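PDB 3OJO: Cap5O from Staphylococcus aureus, which probably oxidises UDP-N-acetyl-mannosamine with NAD as cofactor, serving the biosynthesis of the capsular polysaccharide. Local coordinates for residues B[321-326]-B[362-367]. Sequence-based numbering, arbitrary orientation.
Sequences FGLTYK and DFVEHD
Leu323 meets Val364 and Phe363 in a small apolar contact between two loops of the UDP-binding domain, one following strand 317-321 and the other following strand 351-355. These strands are neighbours in a parallel sheet, joined by a beta-alpha-beta crossover through helix 336-346, as in Rossmann-like folds, and both loops leave their C-terminal ends. Three side chains carry the contact, and the two segments bury just 79 Å² between them. The backbones stay well apart, with 8.9 Å between the CA atoms of Leu323 and Val364, and no hydrogen bond crosses, so methyl and ring carbons alone bridge the gap. A single branch of the leucine does the touching: its CD1 lies 3.7 Å from CG2 of Val364, a normal van der Waals distance. The CA-CB bonds of both residues point at the opposing loop, yet their side chains run past each other in opposite senses. In Val364, CG1 stands anti to the backbone N (chi1 -176°), which places CG2 beside that N and on the leucine. The same CD1 reaches the rim of the Phe363 ring, close to the ring plane, at 4.3 Å from CE2; the approach is therefore to the edge, not over a face. Leu323 and Val364 are buried, whereas Phe363 is exposed and adds the smaller share.

Each loop also has a side-chain hydrogen bond of its own: Thr324 OG1 donates to Lys326 O at 2.8 Å, and Asp367 N to Glu365 OE2 at 3.0 Å, from above the carboxylate plane. Asp356 OD1 accepts from Leu323 N. Among the neighbouring elements, helix 336-346 packs on Leu323 through Phe338 and Tyr341, Glu365 bonds through its backbone to Ala354 of strand 351-355, and Asp367 caps helix 368-372, its OD2 accepting from His370 N.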
ATOM      1  N   PHE B 321      24.485 -10.541 -11.364  1.00 50.06           N
ATOM      2  CA  PHE B 321      25.050 -10.226 -10.051  1.00 49.56           C
ATOM      3  C   PHE B 321      23.954 -10.438  -8.992  1.00 51.26           C
ATOM      4  O   PHE B 321      23.070  -9.603  -8.821  1.00 49.84           O
ATOM      5  CB  PHE B 321      25.585  -8.782 -10.034  1.00 51.58           C
ATOM      6  CG  PHE B 321      27.038  -8.598 -10.393  1.00 53.62           C
ATOM      7  CD1 PHE B 321      27.767  -7.539  -9.868  1.00 56.75           C
ATOM      8  CD2 PHE B 321      27.672  -9.461 -11.280  1.00 57.47           C
ATOM      9  CE1 PHE B 321      29.108  -7.350 -10.212  1.00 58.11           C
ATOM     10  CE2 PHE B 321      29.022  -9.279 -11.615  1.00 60.82           C
ATOM     11  CZ  PHE B 321      29.728  -8.221 -11.081  1.00 58.46           C
ATOM     12  N   GLY B 322      24.000 -11.584  -8.336  1.00 47.66           N
ATOM     13  CA  GLY B 322      23.025 -11.976  -7.334  1.00 46.83           C
ATOM     14  C   GLY B 322      21.961 -12.905  -7.879  1.00 49.41           C
ATOM     15  O   GLY B 322      21.365 -12.630  -8.923  1.00 48.19           O
ATOM     16  N   LEU B 323      21.733 -14.025  -7.177  1.00 46.83           N
ATOM     17  CA  LEU B 323      20.749 -15.053  -7.536  1.00 46.60           C
ATOM     18  C   LEU B 323      19.706 -15.265  -6.408  1.00 50.06           C
ATOM     19  O   LEU B 323      18.834 -16.126  -6.523  1.00 50.33           O
ATOM     20  CB  LEU B 323      21.452 -16.377  -7.856  1.00 46.86           C
ATOM     21  CG  LEU B 323      22.267 -16.529  -9.153  1.00 51.42           C
ATOM     22  CD1 LEU B 323      22.867 -17.900  -9.200  1.00 54.90           C
ATOM     23  CD2 LEU B 323      21.399 -16.439 -10.369  1.00 50.69           C
ATOM     24  N   THR B 324      19.775 -14.443  -5.354  1.00 45.93           N
ATOM     25  CA  THR B 324      18.892 -14.523  -4.187  1.00 45.71           C
ATOM     26  C   THR B 324      17.847 -13.411  -4.157  1.00 51.86           C
ATOM     27  O   THR B 324      18.090 -12.340  -4.718  1.00 50.81           O
ATOM     28  CB  THR B 324      19.741 -14.455  -2.896  1.00 47.20           C
ATOM     29  OG1 THR B 324      20.413 -13.191  -2.831  1.00 39.87           O
ATOM     30  CG2 THR B 324      20.735 -15.605  -2.781  1.00 41.97           C
ATOM     31  N   TYR B 325      16.712 -13.632  -3.445  1.00 51.76           N
ATOM     32  CA  TYR B 325      15.698 -12.582  -3.296  1.00 53.47           C
ATOM     33  C   TYR B 325      16.210 -11.516  -2.345  1.00 59.19           C
ATOM     34  O   TYR B 325      16.308 -10.356  -2.733  1.00 61.46           O
ATOM     35  CB  TYR B 325      14.324 -13.130  -2.857  1.00 56.21           C
ATOM     36  CG  TYR B 325      13.301 -12.054  -2.506  1.00 61.03           C
ATOM     37  CD1 TYR B 325      12.894 -11.107  -3.451  1.00 63.24           C
ATOM     38  CD2 TYR B 325      12.710 -12.008  -1.244  1.00 62.14           C
ATOM     39  CE1 TYR B 325      11.952 -10.123  -3.135  1.00 63.15           C
ATOM     40  CE2 TYR B 325      11.769 -11.027  -0.918  1.00 63.21           C
ATOM     41  CZ  TYR B 325      11.383 -10.093  -1.871  1.00 70.13           C
ATOM     42  OH  TYR B 325      10.438  -9.138  -1.560  1.00 68.14           O
ATOM     43  N   LYS B 326      16.575 -11.907  -1.128  1.00 54.70           N
ATOM     44  CA  LYS B 326      17.078 -10.942  -0.174  1.00 54.48           C
ATOM     45  C   LYS B 326      18.592 -10.833  -0.317  1.00 59.09           C
ATOM     46  O   LYS B 326      19.242 -11.772  -0.783  1.00 60.16           O
ATOM     47  CB  LYS B 326      16.652 -11.301   1.268  1.00 56.57           C
ATOM     48  CG  LYS B 326      15.147 -11.465   1.434  1.00 66.53           C
ATOM     49  CD  LYS B 326      14.737 -11.764   2.859  1.00 77.64           C
ATOM     50  CE  LYS B 326      13.309 -12.264   2.926  1.00 91.57           C
ATOM     51  NZ  LYS B 326      13.173 -13.661   2.420  1.00 99.67           N
ATOM     52  N   ASP B 362      27.345 -25.190  -7.996  1.00 65.62           N
ATOM     53  CA  ASP B 362      28.381 -25.579  -8.960  1.00 66.07           C
ATOM     54  C   ASP B 362      28.521 -24.550 -10.103  1.00 70.05           C
ATOM     55  O   ASP B 362      29.612 -24.007 -10.324  1.00 69.46           O
ATOM     56  CB  ASP B 362      28.078 -26.990  -9.525  1.00 68.20           C
ATOM     57  CG  ASP B 362      28.363 -28.170  -8.595  1.00 76.39           C
ATOM     58  OD1 ASP B 362      29.536 -28.348  -8.206  1.00 76.08           O
ATOM     59  OD2 ASP B 362      27.425 -28.965  -8.334  1.00 81.31           O
ATOM     60  N   PHE B 363      27.396 -24.267 -10.794  1.00 66.58           N
ATOM     61  CA  PHE B 363      27.291 -23.338 -11.924  1.00 66.45           C
ATOM     62  C   PHE B 363      27.600 -21.861 -11.653  1.00 70.18           C
ATOM     63  O   PHE B 363      27.912 -21.131 -12.597  1.00 69.88           O
ATOM     64  CB  PHE B 363      25.930 -23.481 -12.623  1.00 68.12           C
ATOM     65  CG  PHE B 363      24.704 -23.345 -11.753  1.00 68.98           C
ATOM     66  CD1 PHE B 363      24.061 -24.473 -11.249  1.00 71.69           C
ATOM     67  CD2 PHE B 363      24.160 -22.097 -11.482  1.00 69.78           C
ATOM     68  CE1 PHE B 363      22.922 -24.350 -10.455  1.00 71.88           C
ATOM     69  CE2 PHE B 363      23.019 -21.976 -10.692  1.00 72.21           C
ATOM     70  CZ  PHE B 363      22.411 -23.102 -10.180  1.00 70.59           C
ATOM     71  N   VAL B 364      27.500 -21.421 -10.388  1.00 66.87           N
ATOM     72  CA  VAL B 364      27.752 -20.032  -9.979  1.00 67.03           C
ATOM     73  C   VAL B 364      29.245 -19.736 -10.045  1.00 74.44           C
ATOM     74  O   VAL B 364      30.040 -20.498  -9.495  1.00 74.42           O
ATOM     75  CB  VAL B 364      27.174 -19.724  -8.564  1.00 69.99           C
ATOM     76  CG1 VAL B 364      27.352 -18.254  -8.181  1.00 69.34           C
ATOM     77  CG2 VAL B 364      25.712 -20.142  -8.452  1.00 69.53           C
ATOM     78  N   GLU B 365      29.622 -18.628 -10.707  1.00 73.92           N
ATOM     79  CA  GLU B 365      31.016 -18.203 -10.793  1.00 75.37           C
ATOM     80  C   GLU B 365      31.439 -17.546  -9.478  1.00 84.06           C
ATOM     81  O   GLU B 365      30.824 -16.575  -9.023  1.00 84.44           O
ATOM     82  CB  GLU B 365      31.278 -17.313 -12.022  1.00 76.75           C
ATOM     83  CG  GLU B 365      32.722 -16.855 -12.212  1.00 88.70           C
ATOM     84  CD  GLU B 365      33.853 -17.858 -12.081  1.00108.98           C
ATOM     85  OE1 GLU B 365      33.752 -18.963 -12.661  1.00106.57           O
ATOM     86  OE2 GLU B 365      34.870 -17.508 -11.439  1.00101.90           O
ATOM     87  N   HIS B 366      32.483 -18.125  -8.860  1.00 83.34           N
ATOM     88  CA  HIS B 366      33.043 -17.727  -7.570  1.00 83.91           C
ATOM     89  C   HIS B 366      33.890 -16.436  -7.625  1.00 83.98           C
ATOM     90  O   HIS B 366      33.934 -15.707  -6.632  1.00 83.23           O
ATOM     91  CB  HIS B 366      33.804 -18.914  -6.931  1.00 86.11           C
ATOM     92  CG  HIS B 366      33.043 -20.221  -6.939  1.00 90.66           C
ATOM     93  ND1 HIS B 366      33.476 -21.310  -7.693  1.00 93.00           N
ATOM     94  CD2 HIS B 366      31.902 -20.572  -6.291  1.00 92.89           C
ATOM     95  CE1 HIS B 366      32.590 -22.274  -7.476  1.00 92.53           C
ATOM     96  NE2 HIS B 366      31.622 -21.877  -6.645  1.00 92.75           N
ATOM     97  N   ASP B 367      34.522 -16.138  -8.782  1.00 78.25           N
ATOM     98  CA  ASP B 367      35.346 -14.938  -8.981  1.00 77.68           C
ATOM     99  C   ASP B 367      34.704 -13.921  -9.946  1.00 80.31           C
ATOM    100  O   ASP B 367      34.393 -14.269 -11.085  1.00 79.89           O
ATOM    101  CB  ASP B 367      36.778 -15.321  -9.446  1.00 79.75           C
ATOM    102  CG  ASP B 367      37.644 -14.174  -9.978  1.00 91.51           C
ATOM    103  OD1 ASP B 367      37.754 -13.130  -9.284  1.00 93.37           O
ATOM    104  OD2 ASP B 367      38.238 -14.333 -11.072  1.00 94.38           O
TER